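Local coordinates for putative peptidoglycan-binding/hydrolysing protein (Peptoclostridium difficile, PDB 5TV7) that probably binds and may hydrolyse peptidoglycan of the bacterial cell wall, and is captured here with glutamine hydroxamate bound, at residues A80-T92 / I95-K107. Sequence-based numbering, arbitrary orientation.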
ATOM      1  N   ALA A  80      -6.666  -1.764  12.305  1.00 44.56           N
ATOM      2  CA  ALA A  80      -5.635  -2.688  11.843  1.00 43.15           C
ATOM      3  C   ALA A  80      -4.277  -2.026  12.008  1.00 41.98           C
ATOM      4  O   ALA A  80      -4.152  -0.813  11.865  1.00 42.99           O
ATOM      5  CB  ALA A  80      -5.864  -3.091  10.393  1.00 41.93           C
ATOM      6  N   SER A  81      -3.274  -2.836  12.317  1.00 41.07           N
ATOM      7  CA  SER A  81      -1.913  -2.376  12.542  1.00 42.02           C
ATOM      8  C   SER A  81      -0.953  -3.296  11.763  1.00 39.84           C
ATOM      9  O   SER A  81      -0.864  -4.488  12.050  1.00 39.54           O
ATOM     10  CB  SER A  81      -1.634  -2.410  14.043  1.00 44.31           C
ATOM     11  OG  SER A  81      -0.342  -1.936  14.342  1.00 47.06           O
ATOM     12  N   TYR A  82      -0.253  -2.743  10.771  1.00 38.33           N
ATOM     13  CA  TYR A  82       0.640  -3.535   9.914  1.00 36.16           C
ATOM     14  C   TYR A  82       2.114  -3.299  10.156  1.00 35.44           C
ATOM     15  O   TYR A  82       2.550  -2.162  10.346  1.00 34.64           O
ATOM     16  CB  TYR A  82       0.399  -3.217   8.433  1.00 36.09           C
ATOM     17  CG  TYR A  82      -0.992  -3.476   7.931  1.00 37.34           C
ATOM     18  CD1 TYR A  82      -1.427  -4.765   7.671  1.00 37.46           C
ATOM     19  CD2 TYR A  82      -1.861  -2.424   7.653  1.00 40.18           C
ATOM     20  CE1 TYR A  82      -2.700  -5.011   7.179  1.00 38.65           C
ATOM     21  CE2 TYR A  82      -3.144  -2.657   7.163  1.00 40.56           C
ATOM     22  CZ  TYR A  82      -3.556  -3.953   6.929  1.00 40.97           C
ATOM     23  OH  TYR A  82      -4.821  -4.193   6.448  1.00 42.74           O
ATOM     24  N   THR A  83       2.877  -4.383  10.084  1.00 34.15           N
ATOM     25  CA  THR A  83       4.338  -4.357  10.153  1.00 35.16           C
ATOM     26  C   THR A  83       4.829  -5.204   8.975  1.00 34.36           C
ATOM     27  O   THR A  83       4.051  -5.929   8.370  1.00 34.17           O
ATOM     28  CB  THR A  83       4.878  -4.897  11.475  1.00 37.59           C
ATOM     29  OG1 THR A  83       4.321  -6.189  11.725  1.00 38.28           O
ATOM     30  CG2 THR A  83       4.508  -3.965  12.628  1.00 40.77           C
ATOM     31  N   VAL A  84       6.119  -5.131   8.673  1.00 34.93           N
ATOM     32  CA  VAL A  84       6.674  -5.782   7.503  1.00 33.83           C
ATOM     33  C   VAL A  84       7.843  -6.675   7.845  1.00 35.47           C
ATOM     34  O   VAL A  84       8.724  -6.288   8.613  1.00 36.08           O
ATOM     35  CB  VAL A  84       7.192  -4.716   6.499  1.00 34.48           C
ATOM     36  CG1 VAL A  84       7.801  -5.377   5.269  1.00 34.04           C
ATOM     37  CG2 VAL A  84       6.072  -3.772   6.091  1.00 32.72           C
ATOM     38  N   SER A  85       7.849  -7.862   7.247  1.00 33.79           N
ATOM     39  CA  SER A  85       8.929  -8.813   7.411  1.00 34.92           C
ATOM     40  C   SER A  85       9.392  -9.191   6.018  1.00 34.79           C
ATOM     41  O   SER A  85       8.601  -9.661   5.197  1.00 33.26           O
ATOM     42  CB  SER A  85       8.463 -10.071   8.133  1.00 36.02           C
ATOM     43  OG  SER A  85       9.560 -10.959   8.280  1.00 37.24           O
ATOM     44  N   TYR A  86      10.664  -8.956   5.743  1.00 35.14           N
ATOM     45  CA  TYR A  86      11.209  -9.258   4.445  1.00 35.31           C
ATOM     46  C   TYR A  86      12.213 -10.375   4.591  1.00 37.01           C
ATOM     47  O   TYR A  86      13.214 -10.225   5.264  1.00 38.64           O
ATOM     48  CB  TYR A  86      11.808  -7.987   3.817  1.00 34.76           C
ATOM     49  CG  TYR A  86      12.621  -8.184   2.549  1.00 35.10           C
ATOM     50  CD1 TYR A  86      12.254  -9.123   1.592  1.00 34.61           C
ATOM     51  CD2 TYR A  86      13.706  -7.345   2.256  1.00 36.38           C
ATOM     52  CE1 TYR A  86      12.986  -9.288   0.428  1.00 35.20           C
ATOM     53  CE2 TYR A  86      14.435  -7.494   1.079  1.00 36.43           C
ATOM     54  CZ  TYR A  86      14.072  -8.473   0.176  1.00 35.12           C
ATOM     55  OH  TYR A  86      14.761  -8.636  -0.996  1.00 35.37           O
ATOM     56  N   ASN A  87      11.913 -11.510   3.976  1.00 38.48           N
ATOM     57  CA  ASN A  87      12.803 -12.659   4.015  1.00 40.54           C
ATOM     58  C   ASN A  87      13.596 -12.658   2.716  1.00 40.88           C
ATOM     59  O   ASN A  87      13.131 -13.145   1.689  1.00 40.39           O
ATOM     60  CB  ASN A  87      12.014 -13.957   4.203  1.00 41.21           C
ATOM     61  CG  ASN A  87      12.921 -15.157   4.384  1.00 44.74           C
ATOM     62  OD1 ASN A  87      14.071 -15.151   3.932  1.00 45.44           O
ATOM     63  ND2 ASN A  87      12.419 -16.188   5.049  1.00 45.10           N
ATOM     64  N   ILE A  88      14.804 -12.103   2.794  1.00 43.30           N
ATOM     65  CA  ILE A  88      15.709 -11.964   1.650  1.00 44.28           C
ATOM     66  C   ILE A  88      16.006 -13.291   0.959  1.00 46.05           C
ATOM     67  O   ILE A  88      15.890 -13.392  -0.266  1.00 46.39           O
ATOM     68  CB  ILE A  88      17.022 -11.273   2.084  1.00 47.61           C
ATOM     69  CG1 ILE A  88      16.714  -9.846   2.572  1.00 47.47           C
ATOM     70  CG2 ILE A  88      18.023 -11.231   0.933  1.00 49.13           C
ATOM     71  CD1 ILE A  88      17.868  -9.147   3.260  1.00 50.42           C
ATOM     72  N   GLY A  89      16.377 -14.304   1.742  1.00 47.85           N
ATOM     73  CA  GLY A  89      16.677 -15.628   1.197  1.00 48.62           C
ATOM     74  C   GLY A  89      15.495 -16.277   0.484  1.00 48.13           C
ATOM     75  O   GLY A  89      15.648 -16.855  -0.591  1.00 49.67           O
ATOM     76  N   ALA A  90      14.311 -16.175   1.079  1.00 46.32           N
ATOM     77  CA  ALA A  90      13.110 -16.768   0.497  1.00 44.99           C
ATOM     78  C   ALA A  90      12.483 -15.891  -0.586  1.00 43.02           C
ATOM     79  O   ALA A  90      11.532 -16.312  -1.240  1.00 42.74           O
ATOM     80  CB  ALA A  90      12.092 -17.060   1.592  1.00 45.21           C
ATOM     81  N   LYS A  91      13.008 -14.682  -0.789  1.00 41.78           N
ATOM     82  CA  LYS A  91      12.430 -13.761  -1.786  1.00 40.74           C
ATOM     83  C   LYS A  91      10.940 -13.507  -1.528  1.00 36.96           C
ATOM     84  O   LYS A  91      10.122 -13.527  -2.445  1.00 37.02           O
ATOM     85  CB  LYS A  91      12.660 -14.258  -3.227  1.00 42.52           C
ATOM     86  CG  LYS A  91      14.105 -14.223  -3.683  1.00 45.41           C
ATOM     87  CD  LYS A  91      14.202 -14.832  -5.069  1.00 49.34           C
ATOM     88  CE  LYS A  91      15.622 -14.839  -5.613  1.00 52.90           C
ATOM     89  NZ  LYS A  91      16.120 -13.463  -5.844  1.00 53.36           N
ATOM     90  N   THR A  92      10.597 -13.259  -0.271  1.00 36.46           N
ATOM     91  CA  THR A  92       9.205 -12.990   0.110  1.00 34.44           C
ATOM     92  C   THR A  92       9.120 -11.823   1.077  1.00 32.20           C
ATOM     93  O   THR A  92      10.050 -11.564   1.852  1.00 30.15           O
ATOM     94  CB  THR A  92       8.558 -14.183   0.844  1.00 35.58           C
ATOM     95  OG1 THR A  92       9.327 -14.485   2.015  1.00 36.58           O
ATOM     96  CG2 THR A  92       8.463 -15.424  -0.045  1.00 36.86           C
ATOM     97  N   ILE A  95       3.328  -8.973   5.067  1.00 31.16           N
ATOM     98  CA  ILE A  95       2.658  -7.883   5.733  1.00 32.43           C
ATOM     99  C   ILE A  95       1.904  -8.542   6.906  1.00 34.27           C
ATOM    100  O   ILE A  95       1.037  -9.390   6.697  1.00 32.79           O
ATOM    101  CB  ILE A  95       1.679  -7.160   4.791  1.00 34.41           C
ATOM    102  CG1 ILE A  95       2.426  -6.597   3.561  1.00 35.09           C
ATOM    103  CG2 ILE A  95       0.935  -6.050   5.541  1.00 36.15           C
ATOM    104  CD1 ILE A  95       3.504  -5.571   3.857  1.00 34.07           C
HETATM  105  N   MSE A  96       2.251  -8.148   8.126  1.00 36.52           N
HETATM  106  CA  MSE A  96       1.696  -8.749   9.344  1.00 40.92           C
HETATM  107  C   MSE A  96       0.765  -7.848  10.116  1.00 40.79           C
HETATM  108  O   MSE A  96       1.075  -6.699  10.390  1.00 38.37           O
HETATM  109  CB  MSE A  96       2.860  -9.132  10.268  1.00 45.99           C
HETATM  110  CG  MSE A  96       4.078  -9.620   9.480  1.00 51.06           C
HETATM  111 SE   MSE A  96       5.447 -10.450  10.631  1.00 60.61          SE
HETATM  112  CE  MSE A  96       6.389  -8.766  11.080  1.00 57.00           C
ATOM    113  N   SER A  97      -0.404  -8.388  10.436  1.00 41.70           N
ATOM    114  CA  SER A  97      -1.413  -7.738  11.270  1.00 43.64           C
ATOM    115  C   SER A  97      -1.939  -8.907  12.101  1.00 46.50           C
ATOM    116  O   SER A  97      -1.135  -9.679  12.636  1.00 48.22           O
ATOM    117  CB  SER A  97      -2.494  -7.106  10.406  1.00 42.87           C
ATOM    118  OG  SER A  97      -3.090  -8.069   9.563  1.00 43.04           O
ATOM    119  N   ASN A  98      -3.253  -9.050  12.230  1.00 47.46           N
ATOM    120  CA  ASN A  98      -3.777 -10.265  12.873  1.00 52.86           C
ATOM    121  C   ASN A  98      -3.668 -11.392  11.845  1.00 52.22           C
ATOM    122  O   ASN A  98      -3.621 -12.572  12.196  1.00 53.61           O
ATOM    123  CB  ASN A  98      -5.223 -10.101  13.343  1.00 55.40           C
ATOM    124  CG  ASN A  98      -6.147  -9.635  12.248  1.00 55.35           C
ATOM    125  OD1 ASN A  98      -5.734  -8.935  11.326  1.00 58.16           O
ATOM    126  ND2 ASN A  98      -7.413  -9.993  12.359  1.00 59.27           N
ATOM    127  N   GLU A  99      -3.634 -10.997  10.574  1.00 50.11           N
ATOM    128  CA  GLU A  99      -3.489 -11.914   9.452  1.00 51.16           C
ATOM    129  C   GLU A  99      -2.119 -11.718   8.818  1.00 46.36           C
ATOM    130  O   GLU A  99      -1.425 -10.759   9.134  1.00 43.57           O
ATOM    131  CB  GLU A  99      -4.601 -11.663   8.432  1.00 55.50           C
ATOM    132  CG  GLU A  99      -5.992 -11.871   9.024  1.00 62.39           C
ATOM    133  CD  GLU A  99      -7.113 -11.820   7.997  1.00 67.64           C
ATOM    134  OE1 GLU A  99      -6.877 -11.367   6.853  1.00 70.13           O
ATOM    135  OE2 GLU A  99      -8.242 -12.240   8.344  1.00 74.87           O
ATOM    136  N   TYR A 100      -1.739 -12.621   7.920  1.00 43.46           N
ATOM    137  CA  TYR A 100      -0.438 -12.562   7.266  1.00 41.85           C
ATOM    138  C   TYR A 100      -0.600 -12.610   5.768  1.00 40.65           C
ATOM    139  O   TYR A 100      -1.074 -13.604   5.218  1.00 44.43           O
ATOM    140  CB  TYR A 100       0.467 -13.708   7.735  1.00 44.21           C
ATOM    141  CG  TYR A 100       0.820 -13.608   9.188  1.00 44.43           C
ATOM    142  CD1 TYR A 100       1.923 -12.877   9.593  1.00 45.35           C
ATOM    143  CD2 TYR A 100       0.038 -14.212  10.161  1.00 46.76           C
ATOM    144  CE1 TYR A 100       2.258 -12.760  10.934  1.00 47.45           C
ATOM    145  CE2 TYR A 100       0.361 -14.093  11.507  1.00 50.29           C
ATOM    146  CZ  TYR A 100       1.477 -13.357  11.881  1.00 49.68           C
ATOM    147  OH  TYR A 100       1.830 -13.218  13.199  1.00 55.52           O
ATOM    148  N   LEU A 101      -0.212 -11.515   5.124  0.50 38.73           N
ATOM    149  CA  LEU A 101      -0.265 -11.365   3.690  0.50 37.53           C
ATOM    150  C   LEU A 101       1.150 -11.505   3.184  0.50 35.68           C
ATOM    151  O   LEU A 101       1.970 -10.634   3.434  0.50 33.78           O
ATOM    152  CB  LEU A 101      -0.775  -9.969   3.363  0.50 38.12           C
ATOM    153  CG  LEU A 101      -0.737  -9.560   1.898  0.50 38.45           C
ATOM    154  CD1 LEU A 101      -1.705 -10.434   1.115  0.50 40.20           C
ATOM    155  CD2 LEU A 101      -1.079  -8.081   1.767  0.50 38.13           C
ATOM    156  N   THR A 102       1.448 -12.598   2.485  1.00 35.39           N
ATOM    157  CA  THR A 102       2.800 -12.835   1.965  1.00 34.99           C
ATOM    158  C   THR A 102       2.809 -12.818   0.437  1.00 34.69           C
ATOM    159  O   THR A 102       1.930 -13.391  -0.201  1.00 34.40           O
ATOM    160  CB  THR A 102       3.368 -14.164   2.517  1.00 36.97           C
ATOM    161  OG1 THR A 102       3.535 -14.045   3.936  1.00 37.72           O
ATOM    162  CG2 THR A 102       4.716 -14.493   1.907  1.00 37.77           C
ATOM    163  N   ILE A 103       3.820 -12.153  -0.130  1.00 34.42           N
ATOM    164  CA  ILE A 103       3.992 -12.047  -1.591  1.00 35.00           C
ATOM    165  C   ILE A 103       5.434 -12.382  -1.992  1.00 35.35           C
ATOM    166  O   ILE A 103       6.341 -12.366  -1.150  1.00 35.58           O
ATOM    167  CB  ILE A 103       3.518 -10.657  -2.128  1.00 35.51           C
ATOM    168  CG1 ILE A 103       4.239  -9.464  -1.494  1.00 35.75           C
ATOM    169  CG2 ILE A 103       2.042 -10.460  -1.854  1.00 35.41           C
ATOM    170  CD1 ILE A 103       5.588  -9.128  -2.085  1.00 37.54           C
ATOM    171  N   SER A 104       5.625 -12.768  -3.253  1.00 35.42           N
ATOM    172  CA  SER A 104       6.953 -13.076  -3.785  1.00 36.08           C
ATOM    173  C   SER A 104       7.564 -11.815  -4.386  1.00 35.00           C
ATOM    174  O   SER A 104       6.898 -11.127  -5.141  1.00 35.52           O
ATOM    175  CB  SER A 104       6.847 -14.135  -4.890  1.00 38.67           C
ATOM    176  OG  SER A 104       8.109 -14.386  -5.489  1.00 38.75           O
ATOM    177  N   THR A 105       8.827 -11.531  -4.070  1.00 34.97           N
ATOM    178  CA  THR A 105       9.515 -10.369  -4.627  1.00 34.57           C
ATOM    179  C   THR A 105       9.906 -10.594  -6.097  1.00 37.13           C
ATOM    180  O   THR A 105      10.540  -9.737  -6.695  1.00 37.56           O
ATOM    181  CB  THR A 105      10.775 -10.011  -3.820  1.00 36.17           C
ATOM    182  OG1 THR A 105      11.644 -11.143  -3.741  1.00 38.15           O
ATOM    183  CG2 THR A 105      10.417  -9.582  -2.415  1.00 36.43           C
ATOM    184  N   THR A 106       9.568 -11.761  -6.655  1.00 37.82           N
ATOM    185  CA  THR A 106       9.808 -12.031  -8.074  1.00 41.75           C
ATOM    186  C   THR A 106       8.625 -11.581  -8.915  1.00 42.53           C
ATOM    187  O   THR A 106       8.739 -11.549 -10.130  1.00 44.27           O
ATOM    188  CB  THR A 106      10.046 -13.534  -8.388  1.00 43.43           C
ATOM    189  OG1 THR A 106       8.907 -14.301  -7.977  1.00 44.04           O
ATOM    190  CG2 THR A 106      11.286 -14.050  -7.681  1.00 43.67           C
ATOM    191  N   LYS A 107       7.493 -11.256  -8.279  1.00 40.09           N
ATOM    192  CA  LYS A 107       6.303 -10.797  -9.010  1.00 42.78           C
ATOM    193  C   LYS A 107       6.506  -9.367  -9.464  1.00 39.26           C
ATOM    194  O   LYS A 107       7.032  -8.550  -8.727  1.00 39.21           O
ATOM    195  CB  LYS A 107       5.043 -10.853  -8.145  1.00 46.13           C
ATOM    196  CG  LYS A 107       4.667 -12.251  -7.693  1.00 51.78           C
ATOM    197  CD  LYS A 107       4.119 -13.128  -8.802  1.00 55.14           C
ATOM    198  CE  LYS A 107       4.115 -14.595  -8.380  1.00 58.88           C
ATOM    199  NZ  LYS A 107       3.523 -14.845  -7.030  1.00 58.85           N
TER
HETATM  200  O   HOH W   1       1.669  -5.853  12.722  1.00 39.37           O
HETATM  201  O   HOH W   2      14.273 -10.519  -3.101  0.50 45.61           O
HETATM  202  O   HOH W   3       9.585 -15.881  -3.909  1.00 44.16           O
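Thr83 and Met96 (a selenomethionine) form an antiparallel hydrogen-bonded pair between strands 78-87 and 92-96, Met96 N giving to Thr83 O almost straight, at 175°, and Thr83 N to Met96 O less so; between strands 92-96 and 100-104, Thr92 and Ser104 form a non-hydrogen-bonded pair, and Thr105 N binds Lys91 O at 2.9 Å. One water joins both segments, donating to Ser81 O and Met96 O and bonding Thr83 OG1, which chi1 of 53° sets between backbone N and carbonyl carbon. On the Thr83 side of the sheet the Met96 chain bends at chi3 (-87°), and its CE reaches Thr83 OG1 at 3.4 Å and Ser85 CB at 3.8 Å. On the other side Ile95 spreads its two branches: CG2 meets Tyr82 CD1 at 3.4 Å, oblique to the ring, while CD1 lies alongside Val84 CG2 at 3.8 Å. At the far end Lys91 O also receives a water shared with Ser104 OG, and Thr105 OG1 lies 3.1 Å away, a weak and unsettled bond. Thr105 CG2 approaches Tyr86 CE1 at 3.8 Å; a third water bonds Thr105 OG1 and donates to Tyr86 OH, whose protein partner is Asp167. The turn after Asn87, whose OD1 accepts from Ala90 N in an Asx motif, ends in a G1 bulge, Lys91 and Thr92 both facing Asn87. Strands 78-87 and 92-96 are inner strands of a five-stranded antiparallel sheet, with 100-104 at its edge; Ile95 packs on helix 116-127, whereas Val84, Tyr86 and Thr105 touch helix 163-173, the side chain of Thr105 lying about 9 Å from the bound glutamine hydroxamate.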